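PDB 4APM: apical membrane antigen 1 from Babesia divergens, which probably takes part in forming the moving junction through which this apicomplexan parasite invades its host cell. Local coordinates for residues E131-I136 with Y148-D153; D65-I70 with H160-P165. All coordinates share one frame; numbering follows the deposited sequence.

Contact 1: E131-I136 with Y148-D153; sequences EYAGNI and YPFVYD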
# COMPACT_ATOMS: atom_id res chain seq x y z
N GLU A 131 -13.30 -13.91 -0.29
CA GLU A 131 -13.88 -15.16 -0.80
C GLU A 131 -15.41 -15.05 -0.80
O GLU A 131 -16.09 -15.47 -1.72
CB GLU A 131 -13.41 -16.33 0.07
CG GLU A 131 -13.83 -17.72 -0.43
CD GLU A 131 -13.25 -18.84 0.41
OE1 GLU A 131 -12.36 -18.57 1.23
OE2 GLU A 131 -13.67 -20.01 0.24
N TYR A 132 -15.94 -14.38 0.20
CA TYR A 132 -17.36 -14.23 0.27
C TYR A 132 -17.86 -13.34 -0.89
O TYR A 132 -18.85 -13.65 -1.55
CB TYR A 132 -17.74 -13.64 1.63
CG TYR A 132 -19.21 -13.36 1.78
CD1 TYR A 132 -20.13 -14.40 1.86
CD2 TYR A 132 -19.68 -12.06 1.88
CE1 TYR A 132 -21.48 -14.15 2.01
CE2 TYR A 132 -21.02 -11.79 2.03
CZ TYR A 132 -21.92 -12.85 2.11
OH TYR A 132 -23.27 -12.60 2.25
N ALA A 133 -17.15 -12.24 -1.14
CA ALA A 133 -17.44 -11.40 -2.31
C ALA A 133 -17.36 -12.24 -3.60
O ALA A 133 -18.17 -12.06 -4.52
CB ALA A 133 -16.49 -10.20 -2.36
N GLY A 134 -16.41 -13.18 -3.65
CA GLY A 134 -16.23 -14.06 -4.79
C GLY A 134 -17.33 -15.10 -5.05
O GLY A 134 -17.40 -15.65 -6.14
N ASN A 135 -18.18 -15.33 -4.05
CA ASN A 135 -19.30 -16.27 -4.15
C ASN A 135 -20.68 -15.61 -4.37
O ASN A 135 -21.71 -16.27 -4.20
CB ASN A 135 -19.43 -17.07 -2.85
CG ASN A 135 -18.33 -18.10 -2.69
OD1 ASN A 135 -17.73 -18.54 -3.66
ND2 ASN A 135 -18.05 -18.47 -1.45
N ILE A 136 -20.70 -14.29 -4.55
CA ILE A 136 -21.97 -13.55 -4.72
C ILE A 136 -22.08 -13.25 -6.20
O ILE A 136 -21.24 -12.52 -6.76
CB ILE A 136 -21.98 -12.21 -3.95
CG1 ILE A 136 -22.20 -12.43 -2.46
CG2 ILE A 136 -23.04 -11.27 -4.50
CD1 ILE A 136 -21.60 -11.34 -1.61
N TYR A 148 -18.31 -8.25 -7.32
CA TYR A 148 -18.31 -6.90 -6.75
C TYR A 148 -17.08 -6.75 -5.84
O TYR A 148 -16.53 -7.76 -5.37
CB TYR A 148 -19.58 -6.71 -5.93
CG TYR A 148 -20.86 -6.76 -6.72
CD1 TYR A 148 -21.32 -5.63 -7.38
CD2 TYR A 148 -21.65 -7.91 -6.75
CE1 TYR A 148 -22.51 -5.65 -8.08
CE2 TYR A 148 -22.83 -7.95 -7.47
CZ TYR A 148 -23.25 -6.81 -8.13
OH TYR A 148 -24.43 -6.79 -8.82
N PRO A 149 -16.67 -5.49 -5.54
CA PRO A 149 -15.64 -5.30 -4.52
C PRO A 149 -16.19 -5.49 -3.09
O PRO A 149 -17.41 -5.47 -2.88
CB PRO A 149 -15.17 -3.87 -4.73
CG PRO A 149 -16.20 -3.21 -5.60
CD PRO A 149 -17.25 -4.21 -5.99
N PHE A 150 -15.29 -5.70 -2.14
CA PHE A 150 -15.62 -5.68 -0.72
C PHE A 150 -14.85 -4.58 0.04
O PHE A 150 -13.86 -4.04 -0.46
CB PHE A 150 -15.30 -7.04 -0.12
CG PHE A 150 -13.83 -7.27 0.10
CD1 PHE A 150 -13.04 -7.81 -0.91
CD2 PHE A 150 -13.21 -6.90 1.31
CE1 PHE A 150 -11.69 -8.03 -0.72
CE2 PHE A 150 -11.86 -7.08 1.49
CZ PHE A 150 -11.10 -7.66 0.48
N VAL A 151 -15.30 -4.21 1.23
CA VAL A 151 -14.50 -3.42 2.15
C VAL A 151 -14.64 -4.13 3.46
O VAL A 151 -15.76 -4.43 3.87
CB VAL A 151 -15.06 -2.00 2.29
CG1 VAL A 151 -14.24 -1.21 3.32
CG2 VAL A 151 -15.08 -1.28 0.93
N TYR A 152 -13.54 -4.55 4.06
CA TYR A 152 -13.65 -5.19 5.35
C TYR A 152 -13.29 -4.16 6.43
O TYR A 152 -12.22 -3.55 6.36
CB TYR A 152 -12.74 -6.43 5.46
CG TYR A 152 -12.76 -7.03 6.87
CD1 TYR A 152 -13.88 -7.70 7.34
CD2 TYR A 152 -11.70 -6.86 7.73
CE1 TYR A 152 -13.92 -8.25 8.60
CE2 TYR A 152 -11.71 -7.43 8.99
CZ TYR A 152 -12.83 -8.12 9.42
OH TYR A 152 -12.86 -8.64 10.70
N ASP A 153 -14.18 -3.97 7.40
CA ASP A 153 -13.93 -3.12 8.60
C ASP A 153 -13.36 -3.94 9.77
O ASP A 153 -14.10 -4.62 10.47
CB ASP A 153 -15.25 -2.48 9.02
CG ASP A 153 -15.10 -1.47 10.17
OD1 ASP A 153 -14.09 -1.54 10.93
OD2 ASP A 153 -16.02 -0.64 10.31
O HOH W 1 -19.45 -10.37 -6.01
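Ala133 of helix 125-134 faces Phe150 at the start of strand 150-153, and their CA atoms lie 6.2 Å apart. The methyl group of Ala133 makes the closest approach. Its CB sits 3.9 Å from the carbonyl O of Tyr148 and 4.1 Å from CB of Phe150. The Phe150 ring stands on the helix side of the strand, with CG between the backbone N and the carbonyl carbon (chi1 75°). Ala133 meets this side chain at its root, and the same side chain also touches Cys129 and Ala130 of this helix. This is helix-on-sheet packing in what is, by family, domain I, a PAN-like module. Helix 125-134 lies against one side of a five-stranded antiparallel sheet, and the neighbouring strand residue Ile161 also touches Ala133, Ile136 and Tyr148. Beyond the helix, Ile136 makes a looser contact. Its CG2 lies 4.3 Å from CD2 of Tyr148 and approaches that ring obliquely. The other branch of Ile136 turns back, so that CD1 lies 3.7 Å above one face of the Tyr132 ring, offset toward the rim. A single water joins the polar backbone groups of the two segments. It donates to Ala133 O at 2.6 Å and to Ile136 O at 2.9 Å, and it accepts from Tyr148 N at 2.7 Å. Three backbone groups thus share one water between the two segments. Nearby, Gly134 O receives a hydrogen bond from the Arg147 side chain.

Contact 2: D65-I70 with H160-P165; sequences DFLNRI and HILFTP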
# COMPACT_ATOMS: atom_id res chain seq x y z
N ASP A 65 -21.05 8.52 4.30
CA ASP A 65 -20.07 7.44 4.41
C ASP A 65 -20.32 6.36 3.35
O ASP A 65 -21.47 5.94 3.14
CB ASP A 65 -20.08 6.80 5.80
CG ASP A 65 -19.02 5.72 5.95
OD1 ASP A 65 -17.81 6.03 5.86
OD2 ASP A 65 -19.39 4.54 6.14
N PHE A 66 -19.25 5.96 2.64
CA PHE A 66 -19.42 5.10 1.48
C PHE A 66 -19.96 3.73 1.84
O PHE A 66 -20.49 3.05 0.98
CB PHE A 66 -18.17 5.04 0.59
CG PHE A 66 -17.04 4.19 1.15
CD1 PHE A 66 -16.56 4.39 2.45
CD2 PHE A 66 -16.42 3.24 0.35
CE1 PHE A 66 -15.51 3.62 2.94
CE2 PHE A 66 -15.35 2.49 0.83
CZ PHE A 66 -14.89 2.68 2.12
N LEU A 67 -19.91 3.37 3.12
CA LEU A 67 -20.42 2.08 3.58
C LEU A 67 -21.92 2.09 3.90
O LEU A 67 -22.49 1.04 4.24
CB LEU A 67 -19.60 1.53 4.76
CG LEU A 67 -18.10 1.23 4.51
CD1 LEU A 67 -17.43 0.45 5.65
CD2 LEU A 67 -17.87 0.53 3.18
N ASN A 68 -22.58 3.25 3.79
CA ASN A 68 -24.06 3.29 3.81
C ASN A 68 -24.62 2.55 2.61
O ASN A 68 -23.98 2.54 1.56
CB ASN A 68 -24.57 4.73 3.77
CG ASN A 68 -24.25 5.47 5.03
OD1 ASN A 68 -23.60 4.92 5.90
ND2 ASN A 68 -24.65 6.73 5.11
N ARG A 69 -25.82 1.99 2.73
CA ARG A 69 -26.44 1.33 1.59
C ARG A 69 -26.75 2.32 0.47
O ARG A 69 -27.10 3.46 0.73
CB ARG A 69 -27.73 0.62 2.00
CG ARG A 69 -27.56 -0.33 3.16
CD ARG A 69 -28.74 -1.28 3.27
NE ARG A 69 -28.58 -2.12 4.44
CZ ARG A 69 -28.05 -3.34 4.42
NH1 ARG A 69 -27.68 -3.91 3.27
NH2 ARG A 69 -27.92 -4.00 5.56
N ILE A 70 -26.66 1.86 -0.77
CA ILE A 70 -27.00 2.67 -1.92
C ILE A 70 -28.52 2.92 -1.93
O ILE A 70 -29.03 3.75 -2.69
CB ILE A 70 -26.55 1.97 -3.22
CG1 ILE A 70 -26.47 2.94 -4.39
CG2 ILE A 70 -27.42 0.77 -3.53
CD1 ILE A 70 -25.81 2.34 -5.61
N HIS A 160 -18.35 -5.69 4.16
CA HIS A 160 -19.27 -4.99 3.28
C HIS A 160 -19.05 -5.34 1.82
O HIS A 160 -17.93 -5.27 1.30
CB HIS A 160 -19.15 -3.48 3.45
CG HIS A 160 -19.36 -3.02 4.87
ND1 HIS A 160 -20.53 -2.49 5.29
CD2 HIS A 160 -18.52 -3.04 5.97
CE1 HIS A 160 -20.43 -2.18 6.59
NE2 HIS A 160 -19.19 -2.52 7.01
N ILE A 161 -20.13 -5.65 1.13
CA ILE A 161 -20.05 -5.79 -0.30
C ILE A 161 -20.56 -4.51 -0.93
O ILE A 161 -21.60 -3.98 -0.53
CB ILE A 161 -20.84 -7.03 -0.79
CG1 ILE A 161 -20.49 -8.26 0.06
CG2 ILE A 161 -20.60 -7.28 -2.28
CD1 ILE A 161 -19.03 -8.68 0.03
N LEU A 162 -19.79 -3.98 -1.87
CA LEU A 162 -20.15 -2.78 -2.57
C LEU A 162 -21.02 -3.16 -3.74
O LEU A 162 -20.87 -4.25 -4.29
CB LEU A 162 -18.89 -2.02 -3.01
CG LEU A 162 -18.04 -1.57 -1.82
CD1 LEU A 162 -16.95 -0.57 -2.19
CD2 LEU A 162 -18.93 -0.98 -0.75
N PHE A 163 -21.97 -2.29 -4.08
CA PHE A 163 -22.90 -2.52 -5.18
C PHE A 163 -22.34 -2.04 -6.52
O PHE A 163 -22.95 -2.26 -7.55
CB PHE A 163 -24.24 -1.82 -4.92
CG PHE A 163 -25.39 -2.37 -5.72
CD1 PHE A 163 -25.75 -3.72 -5.63
CD2 PHE A 163 -26.15 -1.53 -6.53
CE1 PHE A 163 -26.82 -4.23 -6.37
CE2 PHE A 163 -27.24 -2.03 -7.25
CZ PHE A 163 -27.57 -3.37 -7.17
N THR A 164 -21.23 -1.30 -6.49
CA THR A 164 -20.63 -0.77 -7.72
C THR A 164 -19.11 -0.79 -7.62
O THR A 164 -18.57 -0.55 -6.54
CB THR A 164 -21.08 0.68 -8.02
OG1 THR A 164 -20.30 1.21 -9.10
CG2 THR A 164 -20.89 1.56 -6.82
N PRO A 165 -18.41 -1.01 -8.76
CA PRO A 165 -16.96 -0.89 -8.72
C PRO A 165 -16.49 0.55 -8.92
O PRO A 165 -15.27 0.80 -8.90
CB PRO A 165 -16.52 -1.77 -9.88
CG PRO A 165 -17.62 -1.63 -10.89
CD PRO A 165 -18.89 -1.44 -10.09
O HOH W 2 -23.16 -1.79 4.40
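Leu67 lays its CD1 methyl over one face of the His160 imidazole. The methyl carbon is 3.8 Å from the ring centroid and 18° off the ring normal, a CH-pi contact. The two side chains cross at about a right angle. Leu67 CG is anti to its carbonyl carbon, and chi2 of -169° directs the branch, with CD1 at the imidazole and CD2 4.3 Å from CD2 of Leu162. A water lies in the plane of the same imidazole, at its edge. It is 2.9 Å from His160 ND1 and donates a hydrogen bond to Leu67 O, so Leu67 meets the ring over its face directly and at its edge through the water. Further along, Ile70 meets Phe163. Both CG2 and CD1 of Ile70 lie 4.0 Å from Phe163 CD2, and CG2 comes in obliquely to the ring. In the second shell, Leu67 lies in a type I beta turn from Asp65 to Asn68, closed by Asn68 N to Asp65 O at 3.0 Å. The Phe66 ring backs the same leucine, with Leu67 CD2 3.7 Å above its centre. Arg69 NH1 bonds to the carbonyls of Phe82 and Ser109, and the Phe163 ring meets Phe82 edge-to-face. Backbone bonds tie Phe66, Asn68, Arg69 and Ile70 to residues 79-81. A long surface loop folds over an inner sheet strand, consistent with the loops around the PAN-like domain I of AMA1 proteins.

In the fold
Contacts 1 and 2 meet on adjacent strands of one antiparallel sheet, 150-153 and 158-161, with centres 11 Å apart. Probable backbone hydrogen bonds join Val151 N to His160 O in the strands and Leu162 N to Pro149 O just beside them. Contact 1 is mostly buried and brings a helix against the sheet, an alanine methyl and an isoleucine meeting aromatic residues. Contact 2 lies at the surface, where leucine and isoleucine methyls of an irregular loop meet an imidazole, a leucine and a phenylalanine. Each has a bridging water: in contact 1 it serves backbone groups alone, in contact 2 a carbonyl and a ring nitrogen. In sequence, contact 1 is nested within the loop closed by contact 2.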